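Local coordinates for protein methylthioribose-1-phosphate isomerase (Saccharomyces cerevisiae, PDB 1W2W) that catalyses the interconversion of methylthioribose-1-phosphate and methylthioribulose-1-phosphate in the methionine salvage pathway, this chain being the N-terminal part of the enzyme, at residues L62-E67 with D100-S105. Sequence-based numbering, arbitrary orientation.
Sequences LSVLTE and DFLLSS
A small, buried van der Waals contact joins helix 53-73 to helix 88-103, where Leu102 meets Ser63 and Val64. One methyl does the touching: Leu102 CD2 lies 4.0 Å from Val64 CG2 and 3.9 Å from Ser63 OG. The CB of Leu102 points toward helix 53-73; with CG anti to the backbone N (chi1 -178°), CD2 carries on to the neighbour across a gap of 9.1 Å between Val64 CA and Leu102 CA. Val64 offers the methyl beside its own backbone N, a compact apolar surface suited to meeting another methyl. Ser63, a small residue, points toward the other helix, and its OG faces the methyl of Leu102; the hydroxyl is hydrogen-bonded to Gly60 O, which gives this buried polar group a partner. The two helices belong to the helical bundle of this eIF-2B-related chain: Leu102 also packs on Leu116 of helix 111-124, and Val64 on Leu136 of helix 129-168. Just beyond Leu102, two serines bond back to carbonyls three residues earlier. Ser104 OG donates a 2.6 Å hydrogen bond to Phe101 O, on a lone pair in the carbonyl plane, whereas Ser105 OG donates one head-on to Leu102 O at 2.7 Å; each oxygen also accepts from the backbone N of the same serine.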
loop_
_atom_site.group_PDB
_atom_site.type_symbol
_atom_site.label_atom_id
_atom_site.label_comp_id
_atom_site.label_asym_id
_atom_site.label_seq_id
_atom_site.Cartn_x
_atom_site.Cartn_y
_atom_site.Cartn_z
ATOM N N LEU A 62 -22.874 -9.027 22.202
ATOM C CA LEU A 62 -23.975 -9.852 21.729
ATOM C C LEU A 62 -23.709 -11.340 21.936
ATOM O O LEU A 62 -24.636 -12.094 22.260
ATOM C CB LEU A 62 -24.305 -9.567 20.259
ATOM C CG LEU A 62 -25.045 -8.256 20.005
ATOM C CD1 LEU A 62 -25.067 -7.971 18.510
ATOM C CD2 LEU A 62 -26.466 -8.309 20.539
ATOM N N SER A 63 -22.460 -11.767 21.764
ATOM C CA SER A 63 -22.134 -13.188 21.898
ATOM C C SER A 63 -22.297 -13.679 23.340
ATOM O O SER A 63 -22.569 -14.862 23.566
ATOM C CB SER A 63 -20.738 -13.515 21.346
ATOM O OG SER A 63 -19.713 -13.162 22.264
ATOM N N VAL A 64 -22.130 -12.779 24.306
ATOM C CA VAL A 64 -22.405 -13.112 25.707
ATOM C C VAL A 64 -23.910 -13.332 25.887
ATOM O O VAL A 64 -24.355 -14.289 26.546
ATOM C CB VAL A 64 -21.916 -11.994 26.653
ATOM C CG1 VAL A 64 -22.110 -12.409 28.112
ATOM C CG2 VAL A 64 -20.446 -11.673 26.419
ATOM N N LEU A 65 -24.709 -12.452 25.297
ATOM C CA LEU A 65 -26.157 -12.595 25.390
ATOM C C LEU A 65 -26.654 -13.867 24.701
ATOM O O LEU A 65 -27.469 -14.599 25.267
ATOM C CB LEU A 65 -26.890 -11.354 24.858
ATOM C CG LEU A 65 -28.428 -11.439 24.835
ATOM C CD1 LEU A 65 -28.995 -11.595 26.254
ATOM C CD2 LEU A 65 -29.022 -10.206 24.165
ATOM N N THR A 66 -26.189 -14.159 23.492
ATOM C CA THR A 66 -26.620 -15.406 22.857
ATOM C C THR A 66 -26.199 -16.618 23.689
ATOM O O THR A 66 -26.938 -17.606 23.755
ATOM C CB THR A 66 -26.118 -15.553 21.399
ATOM O OG1 THR A 66 -24.699 -15.382 21.344
ATOM C CG2 THR A 66 -26.655 -14.452 20.508
ATOM N N GLU A 67 -25.027 -16.545 24.317
ATOM C CA GLU A 67 -24.558 -17.649 25.152
ATOM C C GLU A 67 -25.471 -17.869 26.355
ATOM O O GLU A 67 -25.865 -19.006 26.647
ATOM C CB GLU A 67 -23.108 -17.471 25.610
ATOM C CG GLU A 67 -22.671 -18.593 26.544
ATOM C CD GLU A 67 -21.185 -18.857 26.492
ATOM O OE1 GLU A 67 -20.585 -19.089 27.561
ATOM O OE2 GLU A 67 -20.613 -18.835 25.381
ATOM N N ASP A 100 -13.114 -13.015 30.156
ATOM C CA ASP A 100 -11.674 -12.822 30.000
ATOM C C ASP A 100 -11.111 -13.433 28.714
ATOM O O ASP A 100 -10.243 -12.843 28.071
ATOM C CB ASP A 100 -10.906 -13.326 31.237
ATOM C CG ASP A 100 -11.292 -12.584 32.515
ATOM O OD1 ASP A 100 -11.912 -11.499 32.437
ATOM O OD2 ASP A 100 -11.018 -13.020 33.658
ATOM N N PHE A 101 -11.605 -14.611 28.335
ATOM C CA PHE A 101 -11.223 -15.238 27.069
ATOM C C PHE A 101 -11.598 -14.308 25.909
ATOM O O PHE A 101 -10.762 -13.994 25.044
ATOM C CB PHE A 101 -11.925 -16.597 26.953
ATOM C CG PHE A 101 -11.747 -17.283 25.629
ATOM C CD1 PHE A 101 -10.479 -17.564 25.137
ATOM C CD2 PHE A 101 -12.855 -17.644 24.880
ATOM C CE1 PHE A 101 -10.320 -18.198 23.916
ATOM C CE2 PHE A 101 -12.701 -18.283 23.657
ATOM C CZ PHE A 101 -11.433 -18.561 23.177
ATOM N N LEU A 102 -12.850 -13.858 25.907
ATOM C CA LEU A 102 -13.343 -12.966 24.846
ATOM C C LEU A 102 -12.479 -11.712 24.739
ATOM O O LEU A 102 -12.109 -11.294 23.635
ATOM C CB LEU A 102 -14.799 -12.568 25.117
ATOM C CG LEU A 102 -15.476 -11.670 24.075
ATOM C CD1 LEU A 102 -15.391 -12.364 22.719
ATOM C CD2 LEU A 102 -16.941 -11.474 24.456
ATOM N N LEU A 103 -12.167 -11.116 25.890
ATOM C CA LEU A 103 -11.305 -9.939 25.958
ATOM C C LEU A 103 -9.965 -10.155 25.256
ATOM O O LEU A 103 -9.405 -9.226 24.663
ATOM C CB LEU A 103 -11.059 -9.529 27.415
ATOM C CG LEU A 103 -10.139 -8.326 27.635
ATOM C CD1 LEU A 103 -10.876 -7.050 27.241
ATOM C CD2 LEU A 103 -9.689 -8.257 29.083
ATOM N N SER A 104 -9.453 -11.378 25.323
ATOM C CA SER A 104 -8.135 -11.671 24.753
ATOM C C SER A 104 -8.112 -11.764 23.226
ATOM O O SER A 104 -7.040 -11.847 22.633
ATOM C CB SER A 104 -7.552 -12.956 25.345
ATOM O OG SER A 104 -8.205 -14.111 24.833
ATOM N N SER A 105 -9.285 -11.758 22.598
ATOM C CA SER A 105 -9.392 -11.858 21.142
ATOM C C SER A 105 -8.450 -10.921 20.375
ATOM O O SER A 105 -7.625 -11.375 19.577
ATOM C CB SER A 105 -10.845 -11.632 20.698
ATOM O OG SER A 105 -11.350 -10.406 21.216
#